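Local atomic coordinates of cohesin (Archaeoglobus fulgidus, PDB entry 2XDH), a protein that is the cohesin domain of a larger archaeal protein, probably a non-cellulosomal adhesion module that binds a dockerin domain. Residues 23-28 with 79-84; 35-40 with 66-71. All blocks are in the same frame, centred on the assembly; numbering follows the deposited sequence. Where two conformers were deposited one is given.

Contact 1 of 2, residues 23-28 with 79-84; sequences KIENAD and SGDGSL
The end of L84 reaches the CB and CG2 of I24, and the two side chains cross at a slant. I24 CG2 meets L84 CD2 at 3.9 Å. I24 CG1 is anti to the backbone N (chi1 -167°), which leaves CG2 as the branch facing L84 CD2. Strand 3-12 also touches this segment, with T3 against I24 and I6 against K23.

The backbones pair antiparallel. I24 and G82 form a hydrogen-bonded pair, with I24 N to G82 O at 2.8 Å and G82 N to I24 O in return. K23 and S83 are the non-hydrogen-bonded pair beside it. A27 and G80 again bond both ways, with G80 N to A27 O at 2.9 Å.

Between these pairs the register slips by one residue. The N-H of N26 joins neither pair and goes to D81 OD1 at 2.8 Å. Water 1 donates to both D81 OD2 and N26 OD1, so D81 holds N26 twice, through backbone and side chain. Water 2 bridges D28 OD1 and S79 OG, and S79 OG also hydrogen-bonds to K29 N of the same chain. D28 OD2 forms a salt bridge with K29 of the second subunit.

N26 has positive phi (59°), at the position where glycine is usual. N26 and A27 both face G80. The arrangement is a G1 beta bulge between antiparallel strands at a corner of the cohesin beta-sandwich.

Contact 2 of 2, residues 35-40 with 66-71; sequences LILSYP and NQIKVG
I68 N gives the shortest polar bond, 2.8 Å to L37 O. L37 N returns one to I68 O, and L35 with V70 forms the next hydrogen-bonded pair. Y39 N to N66 O, at 3.0 Å, closes the end of the ladder.

The side chains of Y39 and N66 cross at about a right angle, with ring and amide planes 46° apart. N66 CA sits over one ring face, 4.0 Å from the centroid. Y39 CG is placed between the backbone N and the carbonyl carbon (chi1 59°), and this swings the ring across to N66. I68 CG1 meets Y39 CE2 obliquely at 3.8 Å. N66 ND2 hydrogen-bonds to N41 OD1.

L35, L37, I68 and V70 share the buried face. L37 CD2 meets I68 CD1, and L35 CD1 meets V70 CB. F85 and V87 of strand 82-91 pack against this face.

On the other face I36 CG2 presses on Q67 CB at 3.5 Å. I36 CG1 runs alongside K69 CG, while K69 NZ forms a salt bridge with E64. This is a regular antiparallel strand pair with one face turned to the core, as expected in the beta-sandwich of the cohesin domain.

From the N terminus, strand 3-12 leads to the long, broken strand 17-38, which serves both contacts. Its residues 23-28 enter contact 1, and residues 35-40, at and just past its end, enter contact 2. The chain then runs through strands 43-50 and 58-64 and returns as 66-71, closing the loop of contact 2. It continues to 79-84 and closes contact 1. Contact 2 is therefore nested inside the loop of contact 1. Their centres are about 18 Å apart, on opposite sides of the chain's centre, and they do not touch. Contact 1 ties strand 17-38 to the start of strand 82-91. Contact 2 ties it to strand 67-74.

Contact 1 of 2, residues 23-28 with 79-84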
# COMPACT_ATOMS: atom_id res chain seq x y z
N LYS A 23 -12.51 -6.38 -16.81
CA LYS A 23 -11.28 -5.74 -16.39
C LYS A 23 -11.31 -5.44 -14.90
O LYS A 23 -12.37 -5.37 -14.29
CB LYS A 23 -11.08 -4.41 -17.11
CG LYS A 23 -11.07 -4.49 -18.61
CD LYS A 23 -11.31 -3.11 -19.19
CE LYS A 23 -12.76 -2.68 -19.00
NZ LYS A 23 -13.02 -1.37 -19.65
N ILE A 24 -10.13 -5.22 -14.33
CA ILE A 24 -10.06 -4.70 -12.96
C ILE A 24 -9.34 -3.37 -12.97
O ILE A 24 -8.42 -3.14 -13.77
CB ILE A 24 -9.40 -5.71 -12.00
CG1 ILE A 24 -9.61 -5.30 -10.53
CG2 ILE A 24 -7.91 -5.87 -12.31
CD1 ILE A 24 -9.45 -6.47 -9.55
N GLU A 25 -9.74 -2.47 -12.09
CA GLU A 25 -9.07 -1.18 -12.00
C GLU A 25 -8.69 -0.92 -10.55
O GLU A 25 -9.49 -1.17 -9.63
CB GLU A 25 -9.98 -0.08 -12.54
CG GLU A 25 -10.45 -0.33 -13.98
CD GLU A 25 -9.30 -0.31 -14.99
OE1 GLU A 25 -8.45 0.59 -14.88
OE2 GLU A 25 -9.25 -1.19 -15.89
N ASN A 26 -7.46 -0.46 -10.35
CA ASN A 26 -6.92 -0.19 -9.02
C ASN A 26 -6.90 -1.40 -8.10
O ASN A 26 -7.21 -1.31 -6.92
CB ASN A 26 -7.69 0.96 -8.38
CG ASN A 26 -7.68 2.20 -9.26
OD1 ASN A 26 -6.62 2.67 -9.67
ND2 ASN A 26 -8.86 2.69 -9.59
N ALA A 27 -6.54 -2.55 -8.65
CA ALA A 27 -6.33 -3.74 -7.82
C ALA A 27 -5.12 -3.53 -6.91
O ALA A 27 -4.12 -2.93 -7.32
CB ALA A 27 -6.13 -4.98 -8.70
N ASP A 28 -5.19 -4.05 -5.70
CA ASP A 28 -4.09 -3.91 -4.75
C ASP A 28 -3.75 -5.27 -4.14
O ASP A 28 -4.34 -5.69 -3.13
CB ASP A 28 -4.46 -2.89 -3.67
CG ASP A 28 -3.35 -2.67 -2.65
OD1 ASP A 28 -2.19 -3.01 -2.95
OD2 ASP A 28 -3.66 -2.14 -1.55
N SER A 79 -2.26 -6.53 -9.19
CA SER A 79 -2.39 -5.11 -8.85
C SER A 79 -2.53 -4.28 -10.11
O SER A 79 -2.16 -4.72 -11.20
CB SER A 79 -1.16 -4.63 -8.07
OG SER A 79 -1.02 -5.34 -6.85
N GLY A 80 -3.04 -3.06 -9.96
CA GLY A 80 -3.15 -2.12 -11.06
C GLY A 80 -4.39 -2.34 -11.92
O GLY A 80 -5.43 -2.79 -11.43
N ASP A 81 -4.28 -2.00 -13.20
CA ASP A 81 -5.41 -2.07 -14.11
C ASP A 81 -5.09 -3.08 -15.21
O ASP A 81 -3.95 -3.18 -15.63
CB ASP A 81 -5.63 -0.73 -14.80
CG ASP A 81 -5.81 0.43 -13.83
OD1 ASP A 81 -6.06 0.22 -12.63
OD2 ASP A 81 -5.72 1.58 -14.30
N GLY A 82 -6.10 -3.78 -15.70
CA GLY A 82 -5.89 -4.71 -16.80
C GLY A 82 -7.06 -5.67 -16.92
O GLY A 82 -8.01 -5.59 -16.14
N SER A 83 -7.02 -6.56 -17.91
CA SER A 83 -8.08 -7.53 -18.06
C SER A 83 -7.85 -8.77 -17.20
O SER A 83 -6.72 -9.26 -17.07
CB SER A 83 -8.24 -7.93 -19.53
OG SER A 83 -6.99 -8.26 -20.10
N LEU A 84 -8.93 -9.26 -16.60
CA LEU A 84 -8.95 -10.49 -15.83
C LEU A 84 -9.24 -11.67 -16.74
O LEU A 84 -8.68 -12.75 -16.57
CB LEU A 84 -10.03 -10.42 -14.75
CG LEU A 84 -9.79 -9.38 -13.67
CD1 LEU A 84 -10.97 -9.36 -12.70
CD2 LEU A 84 -8.48 -9.70 -12.94
O HOH W 1 -6.01 3.46 -12.52
O HOH W 2 -0.05 -3.15 -5.05

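Contact 2 of 2, residues 35-40 with 66-71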
# COMPACT_ATOMS: atom_id res chain seq x y z
N LEU A 35 -16.27 -14.79 -9.35
CA LEU A 35 -17.38 -13.96 -9.77
C LEU A 35 -18.25 -14.69 -10.77
O LEU A 35 -17.88 -15.77 -11.25
CB LEU A 35 -16.89 -12.64 -10.36
CG LEU A 35 -15.95 -12.69 -11.58
CD1 LEU A 35 -16.73 -12.96 -12.87
CD2 LEU A 35 -15.20 -11.37 -11.69
N ILE A 36 -19.42 -14.11 -11.04
CA ILE A 36 -20.34 -14.62 -12.03
C ILE A 36 -20.61 -13.49 -13.02
O ILE A 36 -20.92 -12.36 -12.61
CB ILE A 36 -21.67 -15.02 -11.39
CG1 ILE A 36 -21.45 -16.19 -10.42
CG2 ILE A 36 -22.67 -15.42 -12.45
CD1 ILE A 36 -22.70 -16.58 -9.67
N LEU A 37 -20.44 -13.78 -14.31
CA LEU A 37 -20.84 -12.85 -15.36
C LEU A 37 -22.09 -13.39 -16.03
O LEU A 37 -22.06 -14.47 -16.61
CB LEU A 37 -19.75 -12.72 -16.42
CG LEU A 37 -20.11 -11.83 -17.62
CD1 LEU A 37 -20.16 -10.37 -17.20
CD2 LEU A 37 -19.10 -12.01 -18.74
N SER A 38 -23.19 -12.66 -15.94
CA SER A 38 -24.41 -13.09 -16.61
C SER A 38 -24.46 -12.41 -17.97
O SER A 38 -24.04 -11.27 -18.12
CB SER A 38 -25.65 -12.74 -15.79
OG SER A 38 -25.68 -13.49 -14.59
N TYR A 39 -24.98 -13.12 -18.97
CA TYR A 39 -25.07 -12.58 -20.32
C TYR A 39 -26.43 -12.83 -20.95
O TYR A 39 -27.13 -13.77 -20.57
CB TYR A 39 -23.95 -13.17 -21.17
CG TYR A 39 -24.00 -14.67 -21.26
CD1 TYR A 39 -24.63 -15.30 -22.32
CD2 TYR A 39 -23.40 -15.47 -20.29
CE1 TYR A 39 -24.68 -16.69 -22.41
CE2 TYR A 39 -23.43 -16.85 -20.37
CZ TYR A 39 -24.08 -17.45 -21.44
OH TYR A 39 -24.12 -18.83 -21.53
N PRO A 40 -26.82 -11.99 -21.92
CA PRO A 40 -28.15 -12.09 -22.56
C PRO A 40 -28.32 -13.30 -23.48
O PRO A 40 -27.34 -13.87 -23.95
CB PRO A 40 -28.24 -10.80 -23.37
CG PRO A 40 -26.82 -10.38 -23.61
CD PRO A 40 -26.05 -10.83 -22.40
N ASN A 66 -27.18 -19.01 -18.48
CA ASN A 66 -26.76 -17.69 -18.92
C ASN A 66 -25.76 -17.04 -17.97
O ASN A 66 -25.73 -15.83 -17.81
CB ASN A 66 -27.97 -16.77 -19.09
CG ASN A 66 -28.66 -16.98 -20.43
OD1 ASN A 66 -28.22 -17.79 -21.25
ND2 ASN A 66 -29.75 -16.25 -20.66
N GLN A 67 -24.92 -17.85 -17.33
CA GLN A 67 -23.87 -17.27 -16.51
C GLN A 67 -22.54 -18.01 -16.59
O GLN A 67 -22.50 -19.23 -16.73
CB GLN A 67 -24.32 -17.05 -15.07
CG GLN A 67 -24.73 -18.27 -14.30
CD GLN A 67 -25.42 -17.90 -12.99
OE1 GLN A 67 -26.16 -16.91 -12.93
NE2 GLN A 67 -25.17 -18.67 -11.94
N ILE A 68 -21.46 -17.24 -16.52
CA ILE A 68 -20.12 -17.78 -16.54
C ILE A 68 -19.53 -17.59 -15.15
O ILE A 68 -19.37 -16.46 -14.70
CB ILE A 68 -19.25 -17.04 -17.56
CG1 ILE A 68 -19.95 -17.02 -18.93
CG2 ILE A 68 -17.86 -17.69 -17.64
CD1 ILE A 68 -19.46 -15.91 -19.86
N LYS A 69 -19.26 -18.69 -14.47
CA LYS A 69 -18.59 -18.62 -13.17
C LYS A 69 -17.10 -18.69 -13.41
O LYS A 69 -16.60 -19.59 -14.08
CB LYS A 69 -19.04 -19.78 -12.27
CG LYS A 69 -20.53 -19.73 -11.91
CD LYS A 69 -20.92 -20.74 -10.85
CE LYS A 69 -22.34 -20.47 -10.35
NZ LYS A 69 -22.81 -21.50 -9.37
N VAL A 70 -16.38 -17.72 -12.85
CA VAL A 70 -14.96 -17.61 -13.08
C VAL A 70 -14.25 -17.60 -11.75
O VAL A 70 -14.67 -16.92 -10.82
CB VAL A 70 -14.61 -16.31 -13.83
CG1 VAL A 70 -13.10 -16.12 -13.89
CG2 VAL A 70 -15.23 -16.32 -15.22
N GLY A 71 -13.17 -18.37 -11.67
CA GLY A 71 -12.37 -18.41 -10.47
C GLY A 71 -10.93 -18.10 -10.85
O GLY A 71 -10.39 -18.68 -11.79